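Local coordinates for protein arginyl-trna synthetase (PDB 1IQ0) that probably catalyses the ATP-dependent attachment of L-arginine to tRNA(Arg), releasing AMP and diphosphate, as a monomeric class I aminoacyl-tRNA synthetase, at residues 112-117 / 214-219; 156-161 / 198-203. One frame throughout, in Å; residues are numbered along the deposited sequence.

Contact 1: 112-117 / 214-219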
loop_
_atom_site.group_PDB
_atom_site.type_symbol
_atom_site.label_atom_id
_atom_site.label_comp_id
_atom_site.label_asym_id
_atom_site.label_seq_id
_atom_site.Cartn_x
_atom_site.Cartn_y
_atom_site.Cartn_z
ATOM N N VAL A 112 -5.268 -9.110 12.027
ATOM C CA VAL A 112 -6.632 -9.162 12.539
ATOM C C VAL A 112 -6.727 -10.153 13.686
ATOM O O VAL A 112 -5.884 -11.043 13.816
ATOM C CB VAL A 112 -7.627 -9.606 11.439
ATOM C CG1 VAL A 112 -7.551 -8.649 10.251
ATOM C CG2 VAL A 112 -7.308 -11.020 10.990
ATOM N N ASN A 113 -7.744 -9.990 14.530
ATOM C CA ASN A 113 -7.931 -10.918 15.627
ATOM C C ASN A 113 -8.078 -12.303 15.010
ATOM O O ASN A 113 -8.871 -12.499 14.088
ATOM C CB ASN A 113 -9.177 -10.550 16.436
ATOM C CG ASN A 113 -8.941 -9.360 17.345
ATOM O OD1 ASN A 113 -7.910 -9.273 18.003
ATOM N ND2 ASN A 113 -9.900 -8.445 17.392
ATOM N N PRO A 114 -7.289 -13.276 15.489
ATOM C CA PRO A 114 -7.371 -14.636 14.942
ATOM C C PRO A 114 -8.498 -15.431 15.597
ATOM O O PRO A 114 -8.256 -16.472 16.195
ATOM C CB PRO A 114 -5.994 -15.209 15.253
ATOM C CG PRO A 114 -5.672 -14.566 16.590
ATOM C CD PRO A 114 -6.139 -13.130 16.402
ATOM N N ASN A 115 -9.730 -14.952 15.455
ATOM C CA ASN A 115 -10.864 -15.604 16.097
ATOM C C ASN A 115 -12.058 -15.914 15.190
ATOM O O ASN A 115 -13.040 -16.494 15.642
ATOM C CB ASN A 115 -11.325 -14.735 17.270
ATOM C CG ASN A 115 -11.965 -13.442 16.810
ATOM O OD1 ASN A 115 -11.511 -12.825 15.839
ATOM N ND2 ASN A 115 -13.022 -13.020 17.503
ATOM N N LYS A 116 -11.974 -15.527 13.919
ATOM C CA LYS A 116 -13.051 -15.769 12.949
ATOM C C LYS A 116 -12.622 -15.298 11.555
ATOM O O LYS A 116 -11.558 -14.698 11.406
ATOM C CB LYS A 116 -14.339 -15.052 13.381
ATOM C CG LYS A 116 -14.259 -13.524 13.426
ATOM C CD LYS A 116 -15.492 -12.963 14.133
ATOM C CE LYS A 116 -15.847 -11.553 13.674
ATOM N NZ LYS A 116 -14.783 -10.562 13.926
ATOM N N GLU A 117 -13.446 -15.566 10.542
ATOM C CA GLU A 117 -13.117 -15.190 9.162
ATOM C C GLU A 117 -12.990 -13.684 8.969
ATOM O O GLU A 117 -13.638 -12.907 9.658
ATOM C CB GLU A 117 -14.166 -15.744 8.181
ATOM C CG GLU A 117 -15.512 -15.022 8.210
ATOM C CD GLU A 117 -16.381 -15.403 9.404
ATOM O OE1 GLU A 117 -17.417 -14.736 9.615
ATOM O OE2 GLU A 117 -16.038 -16.365 10.127
ATOM N N GLU A 214 -1.973 -23.508 19.769
ATOM C CA GLU A 214 -2.321 -24.389 18.655
ATOM C C GLU A 214 -3.762 -24.180 18.225
ATOM O O GLU A 214 -4.058 -24.137 17.028
ATOM C CB GLU A 214 -2.092 -25.856 19.026
ATOM C CG GLU A 214 -0.659 -26.154 19.427
ATOM C CD GLU A 214 0.340 -25.521 18.480
ATOM O OE1 GLU A 214 0.315 -25.861 17.276
ATOM O OE2 GLU A 214 1.144 -24.676 18.935
ATOM N N GLU A 215 -4.659 -24.044 19.197
ATOM C CA GLU A 215 -6.062 -23.816 18.882
ATOM C C GLU A 215 -6.230 -22.518 18.084
ATOM O O GLU A 215 -7.042 -22.452 17.164
ATOM C CB GLU A 215 -6.901 -23.753 20.165
ATOM C CG GLU A 215 -7.167 -25.121 20.801
ATOM C CD GLU A 215 -6.020 -25.630 21.666
ATOM O OE1 GLU A 215 -4.907 -25.062 21.615
ATOM O OE2 GLU A 215 -6.234 -26.616 22.401
ATOM N N VAL A 216 -5.465 -21.488 18.444
ATOM C CA VAL A 216 -5.530 -20.209 17.748
ATOM C C VAL A 216 -4.929 -20.360 16.354
ATOM O O VAL A 216 -5.471 -19.854 15.370
ATOM C CB VAL A 216 -4.740 -19.111 18.510
ATOM C CG1 VAL A 216 -4.591 -17.864 17.630
ATOM C CG2 VAL A 216 -5.456 -18.753 19.813
ATOM N N ASN A 217 -3.805 -21.067 16.279
ATOM C CA ASN A 217 -3.118 -21.277 15.013
ATOM C C ASN A 217 -4.029 -21.908 13.959
ATOM O O ASN A 217 -3.910 -21.590 12.777
ATOM C CB ASN A 217 -1.884 -22.154 15.222
ATOM C CG ASN A 217 -0.943 -22.127 14.033
ATOM O OD1 ASN A 217 -0.567 -23.169 13.498
ATOM N ND2 ASN A 217 -0.551 -20.932 13.619
ATOM N N ARG A 218 -4.938 -22.790 14.381
ATOM C CA ARG A 218 -5.855 -23.440 13.439
ATOM C C ARG A 218 -6.711 -22.403 12.734
ATOM O O ARG A 218 -6.952 -22.496 11.532
ATOM C CB ARG A 218 -6.787 -24.434 14.145
ATOM C CG ARG A 218 -6.100 -25.663 14.704
ATOM C CD ARG A 218 -7.124 -26.685 15.199
ATOM N NE ARG A 218 -7.935 -27.233 14.108
ATOM C CZ ARG A 218 -8.838 -28.200 14.256
ATOM N NH1 ARG A 218 -9.056 -28.735 15.453
ATOM N NH2 ARG A 218 -9.518 -28.642 13.207
ATOM N N ILE A 219 -7.175 -21.416 13.493
ATOM C CA ILE A 219 -7.996 -20.362 12.927
ATOM C C ILE A 219 -7.145 -19.494 12.006
ATOM O O ILE A 219 -7.569 -19.168 10.896
ATOM C CB ILE A 219 -8.620 -19.494 14.042
ATOM C CG1 ILE A 219 -9.483 -20.378 14.953
ATOM C CG2 ILE A 219 -9.452 -18.371 13.433
ATOM C CD1 ILE A 219 -10.215 -19.613 16.052
#
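Just before Pro114, which packs on Val216 and Ile219, the carbonyl oxygen Asn113 O accepts two donors: Gln223 NE2 and, in a weak bond of 2.9 Å, Asn115 N. Segments 112-117 and 214-219 themselves meet by apolar and van der Waals contact alone; the hydrogen bonds from this helix to the loop come from Gln223, one turn beyond Ile219, whose NE2 also reaches Lys116 O, so that it bridges the loop on either side of the Pro114-Asn115 pair. Ile219 packs against the carbonyl of Pro114, its CG2 3.6 Å from Pro114 O, with Ile219 CB and CD1 each 3.7 Å from that same Pro114 O. The CB of Ile219 points at the loop, and chi1 of -59° puts CG1 beside the backbone N and CG2 anti to it. This CG2 methyl lies along the loop backbone, 3.8 Å from Lys116 N and 4.0 Å from Asn115 N, while CD1 reaches across to the CA of Asn115. One turn earlier, Val216 supplies the second apolar touch. Its CG1, anti to the backbone N (chi1 169°), meets the proline ring at an oblique angle, 3.6 Å from Pro114 CG and slightly farther from CB.

Segment 112-117 corresponds to the first six residues of the predicted 'HIGH' region, which in class I synthetases follows the first strand of the Rossmann-like catalytic domain and generally contributes to ATP binding; here it lies between strand 104-108 and helix 120-138. Pro114 is the centre of an inverse gamma turn. The bend presents the proline ring and its carbonyl to helix 213-229, whereas the side chains of Asn115 and Lys116 leave in the other direction. Asn115 ND2 makes a weak bond to Gln155 O, near the start of helix 154-165.

Contact 2: 156-161 / 198-203; sequences AAETLF and PAIEEV
Helices 156-161 and 198-203 cross steeply, their axes 8.8 Å apart at closest approach with 108° between their N-to-C directions, and the nearest CA pairs are Ala157 with Val203 and Phe161 with Ile200. Phe161 is the central side chain of the first helix here, touching three residues of the second. Its CG is anti to the backbone N (chi1 168°), which extends the ring over to the second helix, where the three meet it differently. Ile200 CG1 sits over one face, 3.9 Å from the ring centroid and 30° off the normal, a CH-pi contact whose shortest approach is 3.4 Å to Phe161 CD2. Val203 CG2 comes near the ring plane at its edge, 4.1 Å from Phe161 CD1. Ala199 CB approaches obliquely, 3.5 Å from Phe161 CE1.

Val203 also spreads its other branch along the first helix: CG1 lies 3.9 Å from Ala157 O and more loosely, at 4.4 Å, from the CB atoms of Ala157 and Leu160. Glu158 CG passes Ile200 CG2 obliquely. Although Ile200 CD1 is 4.2 Å from Glu158 OE2, that oxygen has its polar partner in Tyr193 OH, so the carboxylate is not left to the apolar surface.

Further out, Phe161 stacks on His165 within its own helix, and the salt bridge of Glu201 with Arg154 adds a charged link between the two helices. Helix 154-165 thus lies amid three others: helix 197-208 against Ala157 and Phe161, helix 176-189 against Glu158, and helix 213-229 against Leu160, all within the connection from strand 141-149 to its parallel neighbour 236-239.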
loop_
_atom_site.group_PDB
_atom_site.type_symbol
_atom_site.label_atom_id
_atom_site.label_comp_id
_atom_site.label_asym_id
_atom_site.label_seq_id
_atom_site.Cartn_x
_atom_site.Cartn_y
_atom_site.Cartn_z
ATOM N N ALA A 156 -10.120 -13.812 20.866
ATOM C CA ALA A 156 -9.742 -15.197 20.604
ATOM C C ALA A 156 -10.258 -16.077 21.745
ATOM O O ALA A 156 -10.645 -17.229 21.538
ATOM C CB ALA A 156 -8.229 -15.323 20.497
ATOM N N ALA A 157 -10.253 -15.539 22.958
ATOM C CA ALA A 157 -10.736 -16.305 24.099
ATOM C C ALA A 157 -12.227 -16.583 23.932
ATOM O O ALA A 157 -12.695 -17.680 24.215
ATOM C CB ALA A 157 -10.489 -15.538 25.405
ATOM N N GLU A 158 -12.974 -15.591 23.461
ATOM C CA GLU A 158 -14.406 -15.781 23.296
ATOM C C GLU A 158 -14.757 -16.865 22.302
ATOM O O GLU A 158 -15.674 -17.645 22.551
ATOM C CB GLU A 158 -15.094 -14.479 22.894
ATOM C CG GLU A 158 -15.000 -13.405 23.944
ATOM C CD GLU A 158 -15.965 -12.265 23.700
ATOM O OE1 GLU A 158 -16.097 -11.819 22.540
ATOM O OE2 GLU A 158 -16.589 -11.806 24.675
ATOM N N THR A 159 -14.040 -16.943 21.181
ATOM C CA THR A 159 -14.388 -17.974 20.215
ATOM C C THR A 159 -13.979 -19.348 20.718
ATOM O O THR A 159 -14.730 -20.307 20.560
ATOM C CB THR A 159 -13.762 -17.731 18.815
ATOM O OG1 THR A 159 -12.360 -18.004 18.852
ATOM C CG2 THR A 159 -13.981 -16.310 18.385
ATOM N N LEU A 160 -12.799 -19.453 21.324
ATOM C CA LEU A 160 -12.356 -20.744 21.845
ATOM C C LEU A 160 -13.313 -21.217 22.944
ATOM O O LEU A 160 -13.591 -22.405 23.064
ATOM C CB LEU A 160 -10.926 -20.652 22.384
ATOM C CG LEU A 160 -9.870 -20.350 21.313
ATOM C CD1 LEU A 160 -8.464 -20.383 21.923
ATOM C CD2 LEU A 160 -9.988 -21.380 20.202
ATOM N N PHE A 161 -13.814 -20.281 23.742
ATOM C CA PHE A 161 -14.761 -20.630 24.790
ATOM C C PHE A 161 -16.060 -21.131 24.147
ATOM O O PHE A 161 -16.594 -22.174 24.535
ATOM C CB PHE A 161 -15.079 -19.418 25.664
ATOM C CG PHE A 161 -16.259 -19.629 26.570
ATOM C CD1 PHE A 161 -16.166 -20.482 27.667
ATOM C CD2 PHE A 161 -17.481 -19.022 26.290
ATOM C CE1 PHE A 161 -17.274 -20.734 28.473
ATOM C CE2 PHE A 161 -18.596 -19.265 27.088
ATOM C CZ PHE A 161 -18.492 -20.125 28.184
ATOM N N PRO A 198 -17.616 -14.910 33.548
ATOM C CA PRO A 198 -16.640 -15.587 34.408
ATOM C C PRO A 198 -15.996 -16.787 33.714
ATOM O O PRO A 198 -14.785 -16.985 33.791
ATOM C CB PRO A 198 -17.473 -15.988 35.627
ATOM C CG PRO A 198 -18.477 -14.862 35.715
ATOM C CD PRO A 198 -18.891 -14.698 34.260
ATOM N N ALA A 199 -16.808 -17.582 33.028
ATOM C CA ALA A 199 -16.292 -18.750 32.320
ATOM C C ALA A 199 -15.345 -18.312 31.194
ATOM O O ALA A 199 -14.327 -18.959 30.929
ATOM C CB ALA A 199 -17.452 -19.576 31.752
ATOM N N ILE A 200 -15.680 -17.215 30.527
ATOM C CA ILE A 200 -14.827 -16.702 29.457
ATOM C C ILE A 200 -13.480 -16.237 30.028
ATOM O O ILE A 200 -12.436 -16.451 29.411
ATOM C CB ILE A 200 -15.518 -15.533 28.705
ATOM C CG1 ILE A 200 -16.643 -16.086 27.822
ATOM C CG2 ILE A 200 -14.503 -14.762 27.884
ATOM C CD1 ILE A 200 -17.494 -15.011 27.166
ATOM N N GLU A 201 -13.507 -15.616 31.208
ATOM C CA GLU A 201 -12.279 -15.143 31.850
ATOM C C GLU A 201 -11.327 -16.309 32.124
ATOM O O GLU A 201 -10.105 -16.148 32.052
ATOM C CB GLU A 201 -12.586 -14.429 33.175
ATOM C CG GLU A 201 -13.511 -13.225 33.064
ATOM C CD GLU A 201 -12.897 -12.050 32.313
ATOM O OE1 GLU A 201 -13.630 -11.071 32.057
ATOM O OE2 GLU A 201 -11.690 -12.096 31.986
ATOM N N GLU A 202 -11.888 -17.474 32.445
ATOM C CA GLU A 202 -11.079 -18.658 32.723
ATOM C C GLU A 202 -10.303 -19.092 31.486
ATOM O O GLU A 202 -9.154 -19.515 31.589
ATOM C CB GLU A 202 -11.956 -19.819 33.216
ATOM C CG GLU A 202 -12.358 -19.716 34.677
ATOM C CD GLU A 202 -13.182 -20.901 35.144
ATOM O OE1 GLU A 202 -12.743 -22.055 34.937
ATOM O OE2 GLU A 202 -14.268 -20.680 35.723
ATOM N N VAL A 203 -10.936 -19.015 30.318
ATOM C CA VAL A 203 -10.246 -19.386 29.089
ATOM C C VAL A 203 -9.226 -18.300 28.755
ATOM O O VAL A 203 -8.131 -18.593 28.278
ATOM C CB VAL A 203 -11.225 -19.548 27.906
ATOM C CG1 VAL A 203 -10.446 -19.730 26.608
ATOM C CG2 VAL A 203 -12.136 -20.764 28.146
#

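Overall arrangement
Along the chain the segments run 112-117, 156-161, 198-203, 214-219, so contact 1 brackets contact 2. Their centres are about 13 Å apart, both within the class I catalytic domain and on the same side of the chain's centre. Helix 154-165 joins them physically: Asn115 CB packs 3.7 Å from Ala156 CA, and Glu215 CB lies 3.9 Å from Leu160 CD2. Helices 197-208 and 213-229 are consecutive. Contact 1 sets the 'HIGH' region loop against helix 213-229; contact 2 lies farther out. Helix 154-165 thus packs against both partners of contact 1 and, in contact 2, against helix 197-208, in the connection between strands 141-149 and 236-239.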